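Local coordinates for penaeus monodon metallodensovirus major capsid protein (Penaeus monodon metallodensovirus, PDB 6WH7) that assembles in sixty copies into the capsid of a shrimp densovirus, the shell that probably encloses and protects its DNA genome, at residues Y60-K65 and F299-W304; M88-E93 and S181-L186; Y156-I161 and N206-W211. All coordinates share one frame; numbering follows the deposited sequence.

The three contacts sample the two sheets of the viral jelly roll and a short helix and loop that pack on the sheet of contact 1. Contact 1 pairs the first and last long strands, 59-75 and 287-302, of one sheet. Contact 3 joins strands 157-162 and 207-211 at the border of the other within this chain. Contact 2 sets helix 88-92 against the loop before strand 189-191, nearest the chain's centre. The centres of contacts 1 and 2 lie about 20 Å apart, although I64 packs on C92; those of contacts 1 and 3 are about 33 Å apart. Contacts 2 and 3 are nested within the sequence closed by contact 1 and interleave. Contacts 1 and 3 also meet neighbouring subunits.

Contact 1 of 3, residues Y60-K65 and F299-W304; sequences YRTAIK and FEFRLW
This strand pair belongs to the BIDG sheet of the jelly roll: Y60-T62 of strand 59-75 runs antiparallel to F299-F301 of strand 287-302. Y60 and F301 are a hydrogen-bonded pair, with Y60 N 2.8 Å from F301 O and a return bond from F301 N to Y60 O. T62 N donates to F299 O, at 2.6 Å.

On the face carrying these four residues, apolar groups interlock. The F301 ring stands between its own backbone N and carbonyl carbon (chi1 60°), which brings it beneath Y60. Y60 CB rests over one face of that ring as a CH-pi contact, 3.5 Å from its centroid. The two rings are nearly parallel, at 18°, but slide apart and barely overlap. Beyond them L303 CD1 meets Y60 CE2 at 3.4 Å, while T62 CG2 lies 3.7 Å from F299 CB. Helix 108-113 covers this face through N109 and L113. The tyrosine suits its place because its ring packs while its OH bonds to R61 O of a second subunit.

On the other face R61 and E300 run side by side, R61 NE 3.4 Å from E300 OE2. This long salt bridge joins planes turned 85° apart, and E300 OE1 pairs with R120. The contact thus keeps its aromatic side buried and gathers charge on the other, where the E300 carboxylate probably offsets the positive charge of both arginines.

Contact 2 of 3, residues M88-E93 and S181-L186; sequences MRFYCE and SSMREL
F90 of the short, weakly bonded helix at about 88-92 packs against M183, R184 and L186, in the loop that leads to strand 189-191 of the jelly roll. The tight part surrounds the phenylalanine. M183 runs out with CG opposite its backbone N (chi1 -175°), then bends at chi3. Its slim, unbranched chain lets SD lie against the F90 backbone, 3.5 Å from F90 N, while CG meets the ring edge near F90 CD1. An L186 methyl meets that edge elsewhere, its CD2 3.7 Å from F90 CE1. L293 and T295 of strand 287-302 add to the packing.

The looser side is that of R89, which is partly exposed. Its CD stays 3.9 Å from M183 CE, and its guanidinium turns to a partner in its own segment, with R89 NH1 2.6 Å from E93 OE2 in a salt bridge. E93 OE1 bonds to Y234.

R184 is buried, and a bend at chi3 (62°) swings its guanidinium back to the helix. R184 NH1 bonds to T295 OG1 and also donates to F90 O at 2.9 Å, in the carbonyl plane and close to the guanidinium plane, though the bond is bent, with 140° at the hydrogen.

Contact 3 of 3, residues Y156-I161 and N206-W211; sequences YMIHSI and NKNRYW
This is an antiparallel strand pairing, E with F, at the border of the CHEF sheet of the jelly roll within this chain. M157-I161 meets K207-W211 in unbroken register. Three hydrogen-bonded pairs, M157 with W211, H159 with R209 and I161 with K207, alternate with the non-hydrogen-bonded pairs I158-Y210 and S160-N208. H159 N and R209 N each give a 2.7 Å bond, to R209 O and H159 O respectively, while K207 N to I161 O is longer at 3.2 Å.

One face carries an aromatic stack and a small polar bridge. Y156 and Y210 form an offset stack, centroids 4.3 Å apart and planes at 13°, with Y156 CE1 above the centre of the Y210 ring. A chi1 of 52° folds the Y156 ring back over its own backbone, alongside Y210. I158 runs beside the same tyrosine, its CG1 3.4 Å from Y210 CD1. Further along, S160 OG donates to N208 OD1 in the plane of the amide; the modelled 2.5 Å between them is too short to be certain at this resolution. N208 ND2 is tied to F205 O. Two short polar side chains suit this closely spaced pair.

On the other face the methyl CE of M157 reaches the edge of the indole at W211 CE3, 3.5 Å away, and the guanidinium edge of R209 lies against the CD1 methyl of I161. The H159 ring stacks on F220 and meets H271 edge-to-face.

This second face looks onto strands 118-135 and 218-222 of the opposing sheet. Strand 270-274 flanks 157-162 on its other side, and beyond 207-211 a strand of a fourth subunit pairs with R209 and Y210, carrying the sheet across the interface.

Contact 1 of 3, residues Y60-K65 and F299-W304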
loop_
_atom_site.group_PDB
_atom_site.type_symbol
_atom_site.label_atom_id
_atom_site.label_comp_id
_atom_site.label_asym_id
_atom_site.label_seq_id
_atom_site.Cartn_x
_atom_site.Cartn_y
_atom_site.Cartn_z
ATOM N N TYR A 60 -52.791 68.254 0.346
ATOM C CA TYR A 60 -53.192 67.871 1.682
ATOM C C TYR A 60 -54.527 67.156 1.614
ATOM O O TYR A 60 -55.377 67.480 0.787
ATOM C CB TYR A 60 -53.314 69.085 2.578
ATOM C CG TYR A 60 -52.065 69.899 2.683
ATOM C CD1 TYR A 60 -51.127 69.642 3.656
ATOM C CD2 TYR A 60 -51.824 70.926 1.796
ATOM C CE1 TYR A 60 -49.992 70.388 3.746
ATOM C CE2 TYR A 60 -50.693 71.664 1.875
ATOM C CZ TYR A 60 -49.781 71.402 2.852
ATOM O OH TYR A 60 -48.642 72.156 2.932
ATOM N N ARG A 61 -54.713 66.185 2.496
ATOM C CA ARG A 61 -55.888 65.331 2.473
ATOM C C ARG A 61 -56.667 65.481 3.762
ATOM O O ARG A 61 -56.094 65.432 4.852
ATOM C CB ARG A 61 -55.488 63.880 2.252
ATOM C CG ARG A 61 -54.952 63.660 0.875
ATOM C CD ARG A 61 -54.403 62.283 0.674
ATOM N NE ARG A 61 -53.934 62.133 -0.697
ATOM C CZ ARG A 61 -52.763 62.580 -1.135
ATOM N NH1 ARG A 61 -51.941 63.213 -0.313
ATOM N NH2 ARG A 61 -52.417 62.401 -2.401
ATOM N N THR A 62 -57.970 65.674 3.630
ATOM C CA THR A 62 -58.873 65.722 4.761
ATOM C C THR A 62 -60.119 64.934 4.413
ATOM O O THR A 62 -60.316 64.510 3.276
ATOM C CB THR A 62 -59.250 67.151 5.141
ATOM O OG1 THR A 62 -59.983 67.128 6.370
ATOM C CG2 THR A 62 -60.114 67.779 4.077
ATOM N N ALA A 63 -60.954 64.714 5.415
ATOM C CA ALA A 63 -62.237 64.084 5.198
ATOM C C ALA A 63 -63.285 64.814 6.013
ATOM O O ALA A 63 -62.975 65.624 6.885
ATOM C CB ALA A 63 -62.213 62.598 5.561
ATOM N N ILE A 64 -64.541 64.531 5.698
ATOM C CA ILE A 64 -65.675 64.924 6.513
ATOM C C ILE A 64 -66.467 63.660 6.779
ATOM O O ILE A 64 -67.036 63.073 5.853
ATOM C CB ILE A 64 -66.546 65.984 5.836
ATOM C CG1 ILE A 64 -65.775 67.292 5.717
ATOM C CG2 ILE A 64 -67.831 66.175 6.602
ATOM C CD1 ILE A 64 -66.453 68.311 4.877
ATOM N N LYS A 65 -66.497 63.231 8.031
ATOM C CA LYS A 65 -67.227 62.043 8.439
ATOM C C LYS A 65 -68.425 62.489 9.254
ATOM O O LYS A 65 -68.271 63.224 10.229
ATOM C CB LYS A 65 -66.332 61.105 9.241
ATOM C CG LYS A 65 -65.204 60.538 8.424
ATOM C CD LYS A 65 -64.164 59.854 9.264
ATOM C CE LYS A 65 -64.725 58.643 9.955
ATOM N NZ LYS A 65 -63.687 57.963 10.768
ATOM N N PHE A 299 -61.480 64.813 1.108
ATOM C CA PHE A 299 -61.033 65.901 0.255
ATOM C C PHE A 299 -59.521 65.972 0.162
ATOM O O PHE A 299 -58.809 65.690 1.124
ATOM C CB PHE A 299 -61.560 67.237 0.757
ATOM C CG PHE A 299 -63.015 67.430 0.542
ATOM C CD1 PHE A 299 -63.479 67.950 -0.643
ATOM C CD2 PHE A 299 -63.918 67.109 1.525
ATOM C CE1 PHE A 299 -64.809 68.144 -0.842
ATOM C CE2 PHE A 299 -65.246 67.305 1.327
ATOM C CZ PHE A 299 -65.694 67.823 0.143
ATOM N N GLU A 300 -59.038 66.336 -1.014
ATOM C CA GLU A 300 -57.691 66.845 -1.181
ATOM C C GLU A 300 -57.766 68.349 -1.343
ATOM O O GLU A 300 -58.617 68.859 -2.070
ATOM C CB GLU A 300 -57.000 66.238 -2.397
ATOM C CG GLU A 300 -56.655 64.792 -2.256
ATOM C CD GLU A 300 -56.054 64.229 -3.516
ATOM O OE1 GLU A 300 -56.087 64.921 -4.550
ATOM O OE2 GLU A 300 -55.546 63.093 -3.473
ATOM N N PHE A 301 -56.886 69.062 -0.661
ATOM C CA PHE A 301 -56.805 70.493 -0.863
ATOM C C PHE A 301 -55.359 70.896 -1.061
ATOM O O PHE A 301 -54.427 70.123 -0.845
ATOM C CB PHE A 301 -57.450 71.276 0.283
ATOM C CG PHE A 301 -56.842 71.028 1.623
ATOM C CD1 PHE A 301 -55.849 71.849 2.107
ATOM C CD2 PHE A 301 -57.277 69.982 2.409
ATOM C CE1 PHE A 301 -55.311 71.633 3.343
ATOM C CE2 PHE A 301 -56.733 69.760 3.642
ATOM C CZ PHE A 301 -55.756 70.585 4.114
ATOM N N ARG A 302 -55.197 72.129 -1.509
ATOM C CA ARG A 302 -53.920 72.633 -1.964
ATOM C C ARG A 302 -53.847 74.105 -1.604
ATOM O O ARG A 302 -54.862 74.802 -1.596
ATOM C CB ARG A 302 -53.769 72.365 -3.462
ATOM C CG ARG A 302 -52.607 73.007 -4.106
ATOM C CD ARG A 302 -52.489 72.600 -5.549
ATOM N NE ARG A 302 -51.845 71.309 -5.721
ATOM C CZ ARG A 302 -51.658 70.730 -6.897
ATOM N NH1 ARG A 302 -52.100 71.309 -7.995
ATOM N NH2 ARG A 302 -51.037 69.570 -6.976
ATOM N N LEU A 303 -52.647 74.566 -1.275
ATOM C CA LEU A 303 -52.468 75.870 -0.663
ATOM C C LEU A 303 -52.097 76.927 -1.690
ATOM O O LEU A 303 -51.951 76.665 -2.883
ATOM C CB LEU A 303 -51.403 75.816 0.424
ATOM C CG LEU A 303 -51.753 74.857 1.545
ATOM C CD1 LEU A 303 -50.759 74.932 2.650
ATOM C CD2 LEU A 303 -53.080 75.176 2.028
ATOM N N TRP A 304 -51.933 78.143 -1.192
ATOM C CA TRP A 304 -51.664 79.325 -1.986
ATOM C C TRP A 304 -50.210 79.382 -2.435
ATOM O O TRP A 304 -49.337 78.689 -1.909
ATOM C CB TRP A 304 -52.028 80.567 -1.189
ATOM C CG TRP A 304 -53.466 80.584 -0.868
ATOM C CD1 TRP A 304 -54.044 80.185 0.290
ATOM C CD2 TRP A 304 -54.528 80.979 -1.733
ATOM N NE1 TRP A 304 -55.399 80.331 0.215
ATOM C CE2 TRP A 304 -55.722 80.816 -1.023
ATOM C CE3 TRP A 304 -54.582 81.467 -3.036
ATOM C CZ2 TRP A 304 -56.955 81.120 -1.569
ATOM C CZ3 TRP A 304 -55.803 81.765 -3.572
ATOM C CH2 TRP A 304 -56.974 81.594 -2.844
#

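Contact 2 of 3, residues M88-E93 and S181-L186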
loop_
_atom_site.group_PDB
_atom_site.type_symbol
_atom_site.label_atom_id
_atom_site.label_comp_id
_atom_site.label_asym_id
_atom_site.label_seq_id
_atom_site.Cartn_x
_atom_site.Cartn_y
_atom_site.Cartn_z
ATOM N N MET A 88 -72.994 66.059 -3.598
ATOM C CA MET A 88 -71.958 66.540 -2.689
ATOM C C MET A 88 -72.545 66.931 -1.345
ATOM O O MET A 88 -71.959 66.651 -0.297
ATOM C CB MET A 88 -71.224 67.728 -3.306
ATOM C CG MET A 88 -70.309 67.399 -4.450
ATOM S SD MET A 88 -68.895 66.422 -3.949
ATOM C CE MET A 88 -68.030 67.617 -2.946
ATOM N N ARG A 89 -73.708 67.573 -1.359
ATOM C CA ARG A 89 -74.343 68.044 -0.137
ATOM C C ARG A 89 -74.655 66.914 0.827
ATOM O O ARG A 89 -74.816 67.154 2.026
ATOM C CB ARG A 89 -75.615 68.785 -0.512
ATOM C CG ARG A 89 -76.300 69.458 0.614
ATOM C CD ARG A 89 -77.549 70.089 0.117
ATOM N NE ARG A 89 -77.277 71.145 -0.847
ATOM C CZ ARG A 89 -77.075 72.410 -0.510
ATOM N NH1 ARG A 89 -77.134 72.768 0.762
ATOM N NH2 ARG A 89 -76.833 73.317 -1.439
ATOM N N PHE A 90 -74.726 65.686 0.328
ATOM C CA PHE A 90 -75.056 64.541 1.161
ATOM C C PHE A 90 -73.942 64.238 2.150
ATOM O O PHE A 90 -74.203 63.921 3.312
ATOM C CB PHE A 90 -75.339 63.354 0.243
ATOM C CG PHE A 90 -75.672 62.078 0.946
ATOM C CD1 PHE A 90 -76.911 61.888 1.512
ATOM C CD2 PHE A 90 -74.776 61.033 0.958
ATOM C CE1 PHE A 90 -77.223 60.708 2.125
ATOM C CE2 PHE A 90 -75.087 59.854 1.563
ATOM C CZ PHE A 90 -76.311 59.691 2.148
ATOM N N TYR A 91 -72.696 64.302 1.698
ATOM C CA TYR A 91 -71.553 63.900 2.503
ATOM C C TYR A 91 -71.013 64.993 3.413
ATOM O O TYR A 91 -70.706 64.739 4.579
ATOM C CB TYR A 91 -70.456 63.411 1.576
ATOM C CG TYR A 91 -70.879 62.222 0.790
ATOM C CD1 TYR A 91 -70.706 60.950 1.288
ATOM C CD2 TYR A 91 -71.481 62.367 -0.442
ATOM C CE1 TYR A 91 -71.097 59.862 0.577
ATOM C CE2 TYR A 91 -71.873 61.284 -1.158
ATOM C CZ TYR A 91 -71.677 60.030 -0.646
ATOM O OH TYR A 91 -72.067 58.928 -1.357
ATOM N N CYS A 92 -70.845 66.197 2.888
ATOM C CA CYS A 92 -70.148 67.261 3.592
ATOM C C CYS A 92 -71.079 68.251 4.266
ATOM O O CYS A 92 -70.611 69.247 4.818
ATOM C CB CYS A 92 -69.188 67.974 2.639
ATOM S SG CYS A 92 -69.864 68.348 1.048
ATOM N N GLU A 93 -72.377 68.004 4.235
ATOM C CA GLU A 93 -73.355 68.901 4.818
ATOM C C GLU A 93 -74.395 68.064 5.536
ATOM O O GLU A 93 -74.903 67.092 4.973
ATOM C CB GLU A 93 -73.975 69.766 3.727
ATOM C CG GLU A 93 -75.054 70.677 4.158
ATOM C CD GLU A 93 -75.386 71.664 3.079
ATOM O OE1 GLU A 93 -74.683 71.651 2.052
ATOM O OE2 GLU A 93 -76.350 72.440 3.240
ATOM N N SER A 181 -83.051 69.983 2.882
ATOM C CA SER A 181 -82.692 69.978 4.291
ATOM C C SER A 181 -82.967 68.644 4.954
ATOM O O SER A 181 -82.548 68.433 6.094
ATOM C CB SER A 181 -83.459 71.067 5.029
ATOM O OG SER A 181 -84.847 70.802 5.006
ATOM N N SER A 182 -83.696 67.766 4.287
ATOM C CA SER A 182 -84.007 66.440 4.783
ATOM C C SER A 182 -83.067 65.382 4.231
ATOM O O SER A 182 -83.329 64.192 4.400
ATOM C CB SER A 182 -85.450 66.093 4.456
ATOM O OG SER A 182 -85.779 64.844 5.007
ATOM N N MET A 183 -82.003 65.795 3.545
ATOM C CA MET A 183 -81.269 64.902 2.656
ATOM C C MET A 183 -80.712 63.684 3.383
ATOM O O MET A 183 -80.831 62.556 2.894
ATOM C CB MET A 183 -80.147 65.671 1.968
ATOM C CG MET A 183 -79.400 64.860 0.947
ATOM S SD MET A 183 -78.204 65.837 0.041
ATOM C CE MET A 183 -79.297 66.780 -0.998
ATOM N N ARG A 184 -80.088 63.883 4.544
ATOM C CA ARG A 184 -79.334 62.778 5.127
ATOM C C ARG A 184 -80.221 61.726 5.772
ATOM O O ARG A 184 -79.921 60.535 5.671
ATOM C CB ARG A 184 -78.304 63.276 6.127
ATOM C CG ARG A 184 -77.082 63.854 5.486
ATOM C CD ARG A 184 -76.092 64.207 6.546
ATOM N NE ARG A 184 -75.681 63.021 7.282
ATOM C CZ ARG A 184 -74.689 62.226 6.916
ATOM N NH1 ARG A 184 -73.993 62.496 5.828
ATOM N NH2 ARG A 184 -74.390 61.168 7.645
ATOM N N GLU A 185 -81.296 62.107 6.450
ATOM C CA GLU A 185 -82.251 61.077 6.831
ATOM C C GLU A 185 -83.019 60.706 5.581
ATOM O O GLU A 185 -83.622 61.568 4.939
ATOM C CB GLU A 185 -83.182 61.533 7.956
ATOM C CG GLU A 185 -84.271 62.531 7.621
ATOM C CD GLU A 185 -83.756 63.930 7.547
ATOM O OE1 GLU A 185 -82.526 64.096 7.559
ATOM O OE2 GLU A 185 -84.575 64.867 7.516
ATOM N N LEU A 186 -82.984 59.437 5.206
ATOM C CA LEU A 186 -83.240 59.124 3.809
ATOM C C LEU A 186 -84.744 58.971 3.694
ATOM O O LEU A 186 -85.310 57.907 3.930
ATOM C CB LEU A 186 -82.496 57.853 3.434
ATOM C CG LEU A 186 -80.989 57.928 3.670
ATOM C CD1 LEU A 186 -80.366 56.561 3.602
ATOM C CD2 LEU A 186 -80.344 58.830 2.656
#

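Contact 3 of 3, residues Y156-I161 and N206-W211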
loop_
_atom_site.group_PDB
_atom_site.type_symbol
_atom_site.label_atom_id
_atom_site.label_comp_id
_atom_site.label_asym_id
_atom_site.label_seq_id
_atom_site.Cartn_x
_atom_site.Cartn_y
_atom_site.Cartn_z
ATOM N N TYR A 156 -86.469 41.735 5.710
ATOM C CA TYR A 156 -85.209 42.329 5.304
ATOM C C TYR A 156 -85.516 43.628 4.588
ATOM O O TYR A 156 -86.629 43.846 4.110
ATOM C CB TYR A 156 -84.404 41.389 4.407
ATOM C CG TYR A 156 -85.192 40.857 3.242
ATOM C CD1 TYR A 156 -85.327 41.584 2.073
ATOM C CD2 TYR A 156 -85.792 39.616 3.309
ATOM C CE1 TYR A 156 -86.049 41.093 1.024
ATOM C CE2 TYR A 156 -86.506 39.125 2.263
ATOM C CZ TYR A 156 -86.636 39.860 1.126
ATOM O OH TYR A 156 -87.359 39.356 0.082
ATOM N N MET A 157 -84.525 44.501 4.533
ATOM C CA MET A 157 -84.600 45.693 3.710
ATOM C C MET A 157 -83.691 45.493 2.513
ATOM O O MET A 157 -82.568 45.005 2.653
ATOM C CB MET A 157 -84.200 46.944 4.489
ATOM C CG MET A 157 -84.302 48.215 3.675
ATOM S SD MET A 157 -83.933 49.689 4.614
ATOM C CE MET A 157 -82.174 49.508 4.805
ATOM N N ILE A 158 -84.183 45.845 1.337
ATOM C CA ILE A 158 -83.459 45.605 0.100
ATOM C C ILE A 158 -82.659 46.851 -0.237
ATOM O O ILE A 158 -83.229 47.930 -0.411
ATOM C CB ILE A 158 -84.417 45.248 -1.042
ATOM C CG1 ILE A 158 -85.254 44.036 -0.670
ATOM C CG2 ILE A 158 -83.640 44.942 -2.290
ATOM C CD1 ILE A 158 -86.359 43.760 -1.623
ATOM N N HIS A 159 -81.345 46.713 -0.322
ATOM C CA HIS A 159 -80.506 47.761 -0.876
ATOM C C HIS A 159 -80.271 47.444 -2.340
ATOM O O HIS A 159 -79.727 46.388 -2.670
ATOM C CB HIS A 159 -79.169 47.873 -0.161
ATOM C CG HIS A 159 -78.351 49.028 -0.636
ATOM N ND1 HIS A 159 -78.625 50.325 -0.278
ATOM C CD2 HIS A 159 -77.346 49.092 -1.535
ATOM C CE1 HIS A 159 -77.773 51.134 -0.877
ATOM N NE2 HIS A 159 -76.989 50.411 -1.650
ATOM N N SER A 160 -80.662 48.356 -3.212
ATOM C CA SER A 160 -80.566 48.148 -4.643
ATOM C C SER A 160 -79.572 49.132 -5.233
ATOM O O SER A 160 -79.639 50.329 -4.952
ATOM C CB SER A 160 -81.929 48.320 -5.300
ATOM O OG SER A 160 -82.843 47.357 -4.822
ATOM N N ILE A 161 -78.648 48.621 -6.031
ATOM C CA ILE A 161 -77.752 49.437 -6.832
ATOM C C ILE A 161 -78.178 49.277 -8.278
ATOM O O ILE A 161 -78.269 48.152 -8.778
ATOM C CB ILE A 161 -76.286 49.020 -6.653
ATOM C CG1 ILE A 161 -75.840 49.229 -5.215
ATOM C CG2 ILE A 161 -75.412 49.810 -7.575
ATOM C CD1 ILE A 161 -74.489 48.678 -4.944
ATOM N N ASN A 206 -80.087 45.707 -10.922
ATOM C CA ASN A 206 -79.051 44.694 -11.030
ATOM C C ASN A 206 -78.645 44.127 -9.682
ATOM O O ASN A 206 -78.933 42.969 -9.377
ATOM C CB ASN A 206 -77.820 45.272 -11.721
ATOM C CG ASN A 206 -76.761 44.237 -11.960
ATOM O OD1 ASN A 206 -77.057 43.080 -12.227
ATOM N ND2 ASN A 206 -75.514 44.634 -11.812
ATOM N N LYS A 207 -77.967 44.932 -8.875
ATOM C CA LYS A 207 -77.464 44.485 -7.586
ATOM C C LYS A 207 -78.498 44.804 -6.523
ATOM O O LYS A 207 -78.830 45.971 -6.306
ATOM C CB LYS A 207 -76.134 45.152 -7.252
ATOM C CG LYS A 207 -75.016 44.774 -8.183
ATOM C CD LYS A 207 -73.713 45.414 -7.766
ATOM C CE LYS A 207 -73.190 44.782 -6.495
ATOM N NZ LYS A 207 -72.813 43.362 -6.715
ATOM N N ASN A 208 -79.015 43.771 -5.876
ATOM C CA ASN A 208 -79.995 43.920 -4.813
ATOM C C ASN A 208 -79.494 43.116 -3.631
ATOM O O ASN A 208 -79.419 41.890 -3.710
ATOM C CB ASN A 208 -81.364 43.422 -5.254
ATOM C CG ASN A 208 -81.922 44.210 -6.391
ATOM O OD1 ASN A 208 -82.423 45.311 -6.210
ATOM N ND2 ASN A 208 -81.843 43.652 -7.583
ATOM N N ARG A 209 -79.157 43.786 -2.543
ATOM C CA ARG A 209 -78.775 43.118 -1.309
ATOM C C ARG A 209 -79.986 43.055 -0.401
ATOM O O ARG A 209 -80.596 44.085 -0.114
ATOM C CB ARG A 209 -77.632 43.849 -0.613
ATOM C CG ARG A 209 -76.330 43.759 -1.345
ATOM C CD ARG A 209 -75.258 44.567 -0.665
ATOM N NE ARG A 209 -73.997 44.454 -1.381
ATOM C CZ ARG A 209 -73.699 45.157 -2.463
ATOM N NH1 ARG A 209 -74.574 46.016 -2.952
ATOM N NH2 ARG A 209 -72.532 44.996 -3.063
ATOM N N TYR A 210 -80.341 41.857 0.044
ATOM C CA TYR A 210 -81.370 41.721 1.061
ATOM C C TYR A 210 -80.660 41.780 2.398
ATOM O O TYR A 210 -79.904 40.874 2.749
ATOM C CB TYR A 210 -82.174 40.433 0.923
ATOM C CG TYR A 210 -82.943 40.293 -0.363
ATOM C CD1 TYR A 210 -83.176 41.377 -1.174
ATOM C CD2 TYR A 210 -83.571 39.111 -0.677
ATOM C CE1 TYR A 210 -83.902 41.260 -2.328
ATOM C CE2 TYR A 210 -84.321 38.982 -1.823
ATOM C CZ TYR A 210 -84.485 40.060 -2.643
ATOM O OH TYR A 210 -85.232 39.945 -3.787
ATOM N N TRP A 211 -80.906 42.842 3.140
ATOM C CA TRP A 211 -80.110 43.168 4.306
ATOM C C TRP A 211 -80.979 42.992 5.534
ATOM O O TRP A 211 -82.070 43.557 5.619
ATOM C CB TRP A 211 -79.534 44.573 4.163
ATOM C CG TRP A 211 -78.660 45.039 5.259
ATOM C CD1 TRP A 211 -77.515 44.458 5.686
ATOM C CD2 TRP A 211 -78.723 46.307 5.911
ATOM N NE1 TRP A 211 -76.921 45.218 6.653
ATOM C CE2 TRP A 211 -77.640 46.372 6.797
ATOM C CE3 TRP A 211 -79.613 47.383 5.859
ATOM C CZ2 TRP A 211 -77.428 47.460 7.628
ATOM C CZ3 TRP A 211 -79.394 48.458 6.678
ATOM C CH2 TRP A 211 -78.317 48.493 7.556
#